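Local coordinates for protein alcohol dehydrogenase, zinc-containing (Thermotoga maritima, PDB 3IP1) that catalyses the NAD(+)-dependent oxidation of scyllo-inosose to 3-dehydro-scyllo-inosose and probably serves in myo-inositol degradation, at residues R51-K54 against P55-I59; G134-R137 against P138-E141; S192-E195 against P196-A200. All blocks are in the same frame, centred on the assembly; numbering follows the deposited sequence.

How the contacts relate
All three contacts are local, each made within one continuous piece of chain. Contact 1 is at the periphery, where a loop turns into strand 57-66 of the GroES-like domain. Contact 2 is partly buried, in the cysteine-rich loop and short helix 137-140, and other subunits reach it. Contact 3 is buried near the centre of the chain, at the start of helix 194-207. Their centres lie 22 to 25 Å apart and they do not touch. A carboxylate grips backbone amides in contact 1. Thiolates bind cadmium in contact 2. In contact 3 hydroxyls bond to backbone carbonyls at the helix start, and a glutamate binds the second cadmium.

Contact 1 (R51-K54 against P55-I59); sequences RIEK and PTEII
Pro55 follows Lys54 directly and starts the reversal that brings the chain back past 51-54. It is the second residue of a type I beta turn from Lys54 to Glu57. Its ring packs outward on Pro108 and Glu109. Thr56 is the third residue of the turn. Its OG1 lies 4.1 Å from Lys54 CB and hydrogen-bonds to Asp168.

Glu57 carries the contact. Its N closes the turn on Lys54 O at 3.2 Å, coming from above the carbonyl plane. Its side chain then folds back over the turn. CG stands anti to the carbonyl carbon (chi1 -68°) and the chain runs on extended, which carries the carboxylate to the backbone before the turn. There OE1 takes two N-H groups. Glu53 N meets Glu57 OE1 nearly along the C-O axis at 2.8 Å, and the bond is close to straight (167°). Lys54 N reaches Glu57 OE1 from above the carboxylate plane, at 3.1 Å. The other oxygen, Glu57 OE2, lies 3.8 Å from Lys54 CD, where the two side chains cross.

Ile58 points away and packs on Val167 and Phe119. Ile52 CD1 still passes close to its backbone, 3.8 Å from Ile58 CA. Ile59 faces the loop again. Its CG1 meets Ile52 CD1 at 3.8 Å, so the two isoleucines touch through their longer branches. Ile52 CD1 also rests 3.4 Å from Glu57 O.

This turn leads into strand 57-66, which pairs with strands 98-106 and 164-168. Lys166 of the latter strand forms salt bridges to Glu57 OE1 and Glu53 OE2. The buried Glu57 carboxylate thus has two amides and an ammonium on one oxygen. This setting probably favours the charged form of Glu57, and Lys166, shared by both acids, probably eases the repulsion between them.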
ATOM      1  N   ARG A  51     -17.529 -40.038   3.350  1.00 41.34           N
ATOM      2  CA  ARG A  51     -18.408 -40.019   2.186  1.00 41.52           C
ATOM      3  C   ARG A  51     -18.322 -38.695   1.465  1.00 41.12           C
ATOM      4  O   ARG A  51     -18.311 -37.633   2.097  1.00 41.19           O
ATOM      5  CB  ARG A  51     -19.867 -40.219   2.596  1.00 41.87           C
ATOM      6  CG  ARG A  51     -20.180 -41.528   3.260  1.00 43.83           C
ATOM      7  CD  ARG A  51     -21.525 -41.441   3.977  1.00 47.54           C
ATOM      8  NE  ARG A  51     -22.612 -41.192   3.036  1.00 50.34           N
ATOM      9  CZ  ARG A  51     -23.247 -42.140   2.348  1.00 51.73           C
ATOM     10  NH1 ARG A  51     -22.924 -43.424   2.502  1.00 50.99           N
ATOM     11  NH2 ARG A  51     -24.216 -41.802   1.511  1.00 51.68           N
ATOM     12  N   ILE A  52     -18.262 -38.771   0.137  1.00 40.76           N
ATOM     13  CA  ILE A  52     -18.452 -37.619  -0.722  1.00 40.19           C
ATOM     14  C   ILE A  52     -19.950 -37.326  -0.738  1.00 40.33           C
ATOM     15  O   ILE A  52     -20.738 -38.132  -1.212  1.00 40.78           O
ATOM     16  CB  ILE A  52     -17.961 -37.886  -2.168  1.00 39.88           C
ATOM     17  CG1 ILE A  52     -16.481 -38.316  -2.199  1.00 38.53           C
ATOM     18  CG2 ILE A  52     -18.256 -36.676  -3.072  1.00 39.69           C
ATOM     19  CD1 ILE A  52     -15.483 -37.254  -1.735  1.00 36.35           C
ATOM     20  N   GLU A  53     -20.330 -36.180  -0.200  1.00 40.27           N
ATOM     21  CA  GLU A  53     -21.735 -35.820  -0.092  1.00 40.58           C
ATOM     22  C   GLU A  53     -22.075 -34.596  -0.918  1.00 39.33           C
ATOM     23  O   GLU A  53     -23.242 -34.358  -1.224  1.00 39.33           O
ATOM     24  CB  GLU A  53     -22.088 -35.559   1.365  1.00 41.05           C
ATOM     25  CG  GLU A  53     -22.293 -36.834   2.144  1.00 44.26           C
ATOM     26  CD  GLU A  53     -22.038 -36.649   3.617  1.00 48.47           C
ATOM     27  OE1 GLU A  53     -22.596 -37.448   4.399  1.00 50.73           O
ATOM     28  OE2 GLU A  53     -21.282 -35.712   3.990  1.00 49.82           O
ATOM     29  N   LYS A  54     -21.049 -33.819  -1.237  1.00 37.66           N
ATOM     30  CA  LYS A  54     -21.173 -32.684  -2.131  1.00 36.69           C
ATOM     31  C   LYS A  54     -20.176 -32.896  -3.251  1.00 35.26           C
ATOM     32  O   LYS A  54     -19.119 -33.477  -3.020  1.00 34.69           O
ATOM     33  CB  LYS A  54     -20.892 -31.374  -1.389  1.00 37.11           C
ATOM     34  CG  LYS A  54     -22.024 -30.941  -0.476  1.00 37.99           C
ATOM     35  CD  LYS A  54     -21.467 -30.372   0.786  1.00 41.27           C
ATOM     36  CE  LYS A  54     -21.980 -28.969   1.024  1.00 44.43           C
ATOM     37  NZ  LYS A  54     -20.856 -28.138   1.593  1.00 45.50           N
ATOM     38  N   PRO A  55     -20.517 -32.448  -4.474  1.00 33.93           N
ATOM     39  CA  PRO A  55     -19.665 -32.802  -5.610  1.00 33.23           C
ATOM     40  C   PRO A  55     -18.268 -32.140  -5.592  1.00 32.53           C
ATOM     41  O   PRO A  55     -17.422 -32.484  -6.423  1.00 32.11           O
ATOM     42  CB  PRO A  55     -20.489 -32.374  -6.844  1.00 32.90           C
ATOM     43  CG  PRO A  55     -21.647 -31.580  -6.329  1.00 33.94           C
ATOM     44  CD  PRO A  55     -21.813 -31.868  -4.876  1.00 33.92           C
ATOM     45  N   THR A  56     -18.039 -31.232  -4.641  1.00 31.75           N
ATOM     46  CA  THR A  56     -16.770 -30.485  -4.516  1.00 31.03           C
ATOM     47  C   THR A  56     -15.820 -31.103  -3.485  1.00 31.20           C
ATOM     48  O   THR A  56     -14.711 -30.619  -3.297  1.00 31.33           O
ATOM     49  CB  THR A  56     -17.031 -29.026  -4.085  1.00 30.93           C
ATOM     50  OG1 THR A  56     -17.889 -29.051  -2.941  1.00 31.82           O
ATOM     51  CG2 THR A  56     -17.720 -28.230  -5.194  1.00 27.65           C
ATOM     52  N   GLU A  57     -16.256 -32.164  -2.816  1.00 31.00           N
ATOM     53  CA  GLU A  57     -15.469 -32.777  -1.756  1.00 31.56           C
ATOM     54  C   GLU A  57     -14.446 -33.788  -2.254  1.00 30.93           C
ATOM     55  O   GLU A  57     -14.599 -34.377  -3.330  1.00 31.27           O
ATOM     56  CB  GLU A  57     -16.387 -33.421  -0.708  1.00 31.98           C
ATOM     57  CG  GLU A  57     -17.177 -32.377   0.087  1.00 35.42           C
ATOM     58  CD  GLU A  57     -18.196 -32.979   1.060  1.00 39.56           C
ATOM     59  OE1 GLU A  57     -18.690 -34.107   0.808  1.00 41.46           O
ATOM     60  OE2 GLU A  57     -18.497 -32.317   2.082  1.00 40.57           O
ATOM     61  N   ILE A  58     -13.397 -33.963  -1.456  1.00 30.09           N
ATOM     62  CA  ILE A  58     -12.394 -35.009  -1.647  1.00 29.63           C
ATOM     63  C   ILE A  58     -12.165 -35.723  -0.323  1.00 29.20           C
ATOM     64  O   ILE A  58     -12.443 -35.181   0.747  1.00 28.83           O
ATOM     65  CB  ILE A  58     -11.010 -34.446  -2.116  1.00 29.87           C
ATOM     66  CG1 ILE A  58     -10.423 -33.494  -1.043  1.00 29.57           C
ATOM     67  CG2 ILE A  58     -11.152 -33.759  -3.489  1.00 29.06           C
ATOM     68  CD1 ILE A  58      -8.994 -32.964  -1.302  1.00 26.33           C
ATOM     69  N   ILE A  59     -11.642 -36.934  -0.419  1.00 28.67           N
ATOM     70  CA  ILE A  59     -11.236 -37.721   0.729  1.00 28.05           C
ATOM     71  C   ILE A  59      -9.745 -37.901   0.564  1.00 27.51           C
ATOM     72  O   ILE A  59      -9.266 -38.247  -0.519  1.00 25.93           O
ATOM     73  CB  ILE A  59     -11.960 -39.102   0.750  1.00 28.33           C
ATOM     74  CG1 ILE A  59     -13.463 -38.906   1.018  1.00 29.18           C
ATOM     75  CG2 ILE A  59     -11.373 -40.033   1.818  1.00 27.67           C
ATOM     76  CD1 ILE A  59     -14.310 -40.151   0.667  1.00 30.08           C
TER

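Contact 2 (G134-R137 against P138-E141); sequences GHCR and PCAE. With CD (cadmium ion), chain E.
The backbone passes from a loop at Gly134 and His135 into helix 137-140, bringing Gly134 CA within 5.1 Å of Cys139 CA. This is part of the four-cysteine structural metal site of zinc-containing alcohol dehydrogenases. Cys136 and Cys139 each bind the cadmium ion through SG at 2.5 Å. Cys133 and Cys147 complete the site, which holds zinc in the native enzyme.

Cys136 is also the N-cap of the helix. Its SG stands between the backbone N and the carbonyl carbon (chi1 73°), from where it faces both the metal and the first turn. Cys136 SG accepts from Cys139 N at 3.5 Å in a nearly straight bond (168°). Cys139 SG, in turn, accepts Gly134 N at 3.4 Å. Two N-H groups of the stretch therefore point at the two sulfurs and probably help to spread their negative charge. Cys136 O receives Ala140 N at 2.8 Å, and Arg137 O receives Glu141 N. These are the i to i+4 bonds of the short helix.

The side chains of Arg137 and Glu141 form a salt bridge one turn apart. They cross at an angle, and the guanidinium and carboxylate planes are 56° apart. Pro351 of a second subunit packs on Arg137 and its Gly348 on Glu141; Leu281 of a third subunit also meets Arg137. Arg113 of the second subunit bonds to His135 O. Glu141 OE2 lies in the guanidinium plane, at the edge, at a modelled 2.5 Å from Arg137 NE, an unusually short value to be read with caution.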
ATOM      1  N   GLY A 134     -17.037 -18.590   1.732  1.00 30.70           N
ATOM      2  CA  GLY A 134     -16.863 -18.143   0.367  1.00 31.40           C
ATOM      3  C   GLY A 134     -17.895 -17.136  -0.092  1.00 31.89           C
ATOM      4  O   GLY A 134     -17.725 -16.550  -1.144  1.00 33.26           O
ATOM      5  N   HIS A 135     -18.941 -16.902   0.699  1.00 31.85           N
ATOM      6  CA  HIS A 135     -20.062 -16.053   0.257  1.00 31.77           C
ATOM      7  C   HIS A 135     -20.400 -14.849   1.153  1.00 31.22           C
ATOM      8  O   HIS A 135     -21.126 -13.927   0.719  1.00 31.11           O
ATOM      9  CB  HIS A 135     -21.341 -16.891  -0.018  1.00 32.13           C
ATOM     10  CG  HIS A 135     -21.830 -17.692   1.152  1.00 33.69           C
ATOM     11  ND1 HIS A 135     -22.557 -17.138   2.190  1.00 34.83           N
ATOM     12  CD2 HIS A 135     -21.737 -19.016   1.425  1.00 35.30           C
ATOM     13  CE1 HIS A 135     -22.857 -18.077   3.069  1.00 35.89           C
ATOM     14  NE2 HIS A 135     -22.377 -19.229   2.626  1.00 37.05           N
ATOM     15  N   CYS A 136     -19.906 -14.845   2.393  1.00 29.74           N
ATOM     16  CA  CYS A 136     -20.217 -13.729   3.293  1.00 28.70           C
ATOM     17  C   CYS A 136     -19.464 -12.462   2.857  1.00 28.05           C
ATOM     18  O   CYS A 136     -18.598 -12.517   1.982  1.00 27.28           O
ATOM     19  CB  CYS A 136     -19.934 -14.074   4.751  1.00 28.15           C
ATOM     20  SG  CYS A 136     -18.175 -14.120   5.125  1.00 28.27           S
ATOM     21  N   ARG A 137     -19.804 -11.322   3.448  1.00 27.43           N
ATOM     22  CA  ARG A 137     -19.134 -10.075   3.078  1.00 27.36           C
ATOM     23  C   ARG A 137     -17.602 -10.125   3.237  1.00 27.02           C
ATOM     24  O   ARG A 137     -16.883  -9.827   2.274  1.00 25.81           O
ATOM     25  CB  ARG A 137     -19.754  -8.869   3.793  1.00 28.16           C
ATOM     26  CG  ARG A 137     -19.010  -7.563   3.539  1.00 30.06           C
ATOM     27  CD  ARG A 137     -19.984  -6.433   3.390  1.00 33.97           C
ATOM     28  NE  ARG A 137     -19.310  -5.169   3.089  1.00 36.74           N
ATOM     29  CZ  ARG A 137     -19.924  -3.993   3.067  1.00 37.81           C
ATOM     30  NH1 ARG A 137     -21.239  -3.919   3.297  1.00 38.49           N
ATOM     31  NH2 ARG A 137     -19.233  -2.897   2.801  1.00 36.69           N
ATOM     32  N   PRO A 138     -17.091 -10.516   4.434  1.00 26.80           N
ATOM     33  CA  PRO A 138     -15.611 -10.650   4.503  1.00 26.50           C
ATOM     34  C   PRO A 138     -15.009 -11.583   3.457  1.00 26.31           C
ATOM     35  O   PRO A 138     -13.975 -11.242   2.888  1.00 26.90           O
ATOM     36  CB  PRO A 138     -15.364 -11.162   5.926  1.00 25.55           C
ATOM     37  CG  PRO A 138     -16.461 -10.509   6.726  1.00 26.43           C
ATOM     38  CD  PRO A 138     -17.696 -10.590   5.780  1.00 26.34           C
ATOM     39  N   CYS A 139     -15.627 -12.739   3.196  1.00 26.56           N
ATOM     40  CA  CYS A 139     -15.141 -13.631   2.121  1.00 26.69           C
ATOM     41  C   CYS A 139     -15.174 -12.945   0.741  1.00 26.27           C
ATOM     42  O   CYS A 139     -14.181 -12.959  -0.001  1.00 26.16           O
ATOM     43  CB  CYS A 139     -15.899 -14.978   2.098  1.00 26.52           C
ATOM     44  SG  CYS A 139     -15.363 -16.190   3.402  1.00 26.93           S
ATOM     45  N   ALA A 140     -16.292 -12.308   0.424  1.00 26.16           N
ATOM     46  CA  ALA A 140     -16.443 -11.627  -0.857  1.00 26.43           C
ATOM     47  C   ALA A 140     -15.499 -10.434  -1.012  1.00 26.59           C
ATOM     48  O   ALA A 140     -15.221 -10.030  -2.124  1.00 26.63           O
ATOM     49  CB  ALA A 140     -17.900 -11.199  -1.083  1.00 26.38           C
ATOM     50  N   GLU A 141     -15.017  -9.865   0.092  1.00 27.15           N
ATOM     51  CA  GLU A 141     -14.007  -8.793   0.006  1.00 27.92           C
ATOM     52  C   GLU A 141     -12.586  -9.358   0.041  1.00 27.53           C
ATOM     53  O   GLU A 141     -11.629  -8.596   0.007  1.00 27.82           O
ATOM     54  CB  GLU A 141     -14.201  -7.692   1.089  1.00 28.87           C
ATOM     55  CG  GLU A 141     -15.552  -6.958   1.011  1.00 32.21           C
ATOM     56  CD  GLU A 141     -15.767  -5.850   2.078  1.00 37.26           C
ATOM     57  OE1 GLU A 141     -14.804  -5.439   2.755  1.00 38.34           O
ATOM     58  OE2 GLU A 141     -16.929  -5.393   2.235  1.00 38.84           O
TER
HETATM   59 CD    CD E 500     -17.406 -16.454   4.769  1.00 31.11          CD

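Contact 3 (S192-E195 against P196-A200); sequences SLVE and PTSVA. With CD (cadmium ion), chain F.
Pro196 touches the Leu193 carbonyl with one corner of its ring, CG lying 3.6 Å from Leu193 O. Leu193 CD2 adds a looser apolar contact with the same ring atom. The next two side chains fold back on the first turn of helix 194-207. Thr197 OG1, anti to its own carbonyl carbon (chi1 -58°), gives a hydrogen bond of 2.6 Å to Leu193 O. Thr197 N reaches the same oxygen from the opposite face of the carbonyl plane. Ser198 repeats the pattern one residue on. Its OG donates to Val194 O at 2.7 Å, and its N donates at 2.8 Å from the other face. Both buried hydroxyls thus find acceptors in the backbone at the start of the helix, Leu193 O just before it and Val194 O at its first residue.

Glu195 CG is anti to the backbone N, and the chain bends at chi2 (-88°). This turns the carboxylate toward the cadmium ion, which OE1 binds at 2.7 Å. A water, His97 and Glu98 are the other ligands, at a site that binds zinc in this protein. Val199 runs alongside Glu195, its CG2 4.0 Å from Glu195 OE2. Its N holds Glu195 O in a regular helical bond.

Helix 224-235 packs on Thr197, Val199 and Ala200; its Ile225, which touches Val199, probably binds NAD(+). Helix 349-358 covers Val194, Thr197 and Ser198 through Phe350 and Val353.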
ATOM      1  N   SER A 192       2.718 -31.269   6.418  1.00 25.96           N
ATOM      2  CA  SER A 192       2.020 -31.154   7.705  1.00 25.71           C
ATOM      3  C   SER A 192       2.355 -29.832   8.420  1.00 25.77           C
ATOM      4  O   SER A 192       1.629 -29.389   9.328  1.00 26.56           O
ATOM      5  CB  SER A 192       2.339 -32.375   8.606  1.00 25.79           C
ATOM      6  OG  SER A 192       3.674 -32.319   9.135  1.00 27.10           O
ATOM      7  N   LEU A 193       3.436 -29.191   7.984  1.00 25.40           N
ATOM      8  CA  LEU A 193       3.891 -27.947   8.570  1.00 25.35           C
ATOM      9  C   LEU A 193       3.447 -26.692   7.796  1.00 25.54           C
ATOM     10  O   LEU A 193       3.848 -25.588   8.150  1.00 25.82           O
ATOM     11  CB  LEU A 193       5.423 -27.981   8.698  1.00 25.25           C
ATOM     12  CG  LEU A 193       5.944 -28.921   9.792  1.00 24.80           C
ATOM     13  CD1 LEU A 193       7.385 -29.382   9.549  1.00 24.70           C
ATOM     14  CD2 LEU A 193       5.828 -28.281  11.163  1.00 25.43           C
ATOM     15  N   VAL A 194       2.648 -26.852   6.738  1.00 25.26           N
ATOM     16  CA  VAL A 194       2.258 -25.684   5.925  1.00 24.95           C
ATOM     17  C   VAL A 194       1.298 -24.772   6.701  1.00 24.94           C
ATOM     18  O   VAL A 194       1.422 -23.539   6.677  1.00 24.82           O
ATOM     19  CB  VAL A 194       1.634 -26.090   4.563  1.00 25.02           C
ATOM     20  CG1 VAL A 194       1.035 -24.846   3.831  1.00 23.95           C
ATOM     21  CG2 VAL A 194       2.676 -26.804   3.699  1.00 24.95           C
ATOM     22  N   GLU A 195       0.353 -25.385   7.401  1.00 24.16           N
ATOM     23  CA  GLU A 195      -0.617 -24.626   8.179  1.00 24.53           C
ATOM     24  C   GLU A 195       0.033 -23.723   9.250  1.00 23.97           C
ATOM     25  O   GLU A 195      -0.174 -22.509   9.226  1.00 24.71           O
ATOM     26  CB  GLU A 195      -1.708 -25.555   8.753  1.00 24.56           C
ATOM     27  CG  GLU A 195      -2.940 -24.851   9.329  1.00 26.01           C
ATOM     28  CD  GLU A 195      -2.816 -24.480  10.798  1.00 29.02           C
ATOM     29  OE1 GLU A 195      -1.888 -24.942  11.483  1.00 29.95           O
ATOM     30  OE2 GLU A 195      -3.668 -23.705  11.287  1.00 32.25           O
ATOM     31  N   PRO A 196       0.818 -24.292  10.187  1.00 23.60           N
ATOM     32  CA  PRO A 196       1.439 -23.360  11.156  1.00 23.31           C
ATOM     33  C   PRO A 196       2.424 -22.370  10.500  1.00 23.61           C
ATOM     34  O   PRO A 196       2.604 -21.249  11.000  1.00 24.19           O
ATOM     35  CB  PRO A 196       2.182 -24.293  12.129  1.00 22.98           C
ATOM     36  CG  PRO A 196       2.346 -25.605  11.382  1.00 22.79           C
ATOM     37  CD  PRO A 196       1.108 -25.707  10.516  1.00 23.58           C
ATOM     38  N   THR A 197       3.065 -22.769   9.404  1.00 23.44           N
ATOM     39  CA  THR A 197       4.017 -21.877   8.739  1.00 23.60           C
ATOM     40  C   THR A 197       3.246 -20.715   8.107  1.00 23.19           C
ATOM     41  O   THR A 197       3.728 -19.571   8.094  1.00 23.04           O
ATOM     42  CB  THR A 197       4.902 -22.630   7.684  1.00 24.15           C
ATOM     43  OG1 THR A 197       5.621 -23.700   8.336  1.00 24.74           O
ATOM     44  CG2 THR A 197       5.916 -21.669   7.004  1.00 23.43           C
ATOM     45  N   SER A 198       2.030 -21.019   7.633  1.00 22.15           N
ATOM     46  CA  SER A 198       1.149 -20.027   7.003  1.00 21.34           C
ATOM     47  C   SER A 198       0.534 -19.071   8.005  1.00 21.42           C
ATOM     48  O   SER A 198       0.226 -17.929   7.658  1.00 21.41           O
ATOM     49  CB  SER A 198       0.039 -20.732   6.199  1.00 21.61           C
ATOM     50  OG  SER A 198       0.602 -21.454   5.109  1.00 19.92           O
ATOM     51  N   VAL A 199       0.332 -19.534   9.239  1.00 21.18           N
ATOM     52  CA  VAL A 199      -0.064 -18.641  10.325  1.00 20.93           C
ATOM     53  C   VAL A 199       1.011 -17.553  10.515  1.00 21.63           C
ATOM     54  O   VAL A 199       0.685 -16.364  10.565  1.00 21.88           O
ATOM     55  CB  VAL A 199      -0.296 -19.414  11.658  1.00 21.32           C
ATOM     56  CG1 VAL A 199      -0.397 -18.448  12.845  1.00 18.64           C
ATOM     57  CG2 VAL A 199      -1.562 -20.311  11.572  1.00 19.80           C
ATOM     58  N   ALA A 200       2.271 -17.970  10.643  1.00 21.18           N
ATOM     59  CA  ALA A 200       3.408 -17.057  10.742  1.00 22.26           C
ATOM     60  C   ALA A 200       3.493 -16.164   9.502  1.00 22.12           C
ATOM     61  O   ALA A 200       3.686 -14.951   9.601  1.00 22.46           O
ATOM     62  CB  ALA A 200       4.712 -17.847  10.899  1.00 21.64           C
TER
HETATM   63 CD    CD F 501      -2.221 -25.193  14.154  0.50 33.54          CD
HETATM   64  O   HOH W   1      -0.810 -23.305  14.142  1.00 41.83           O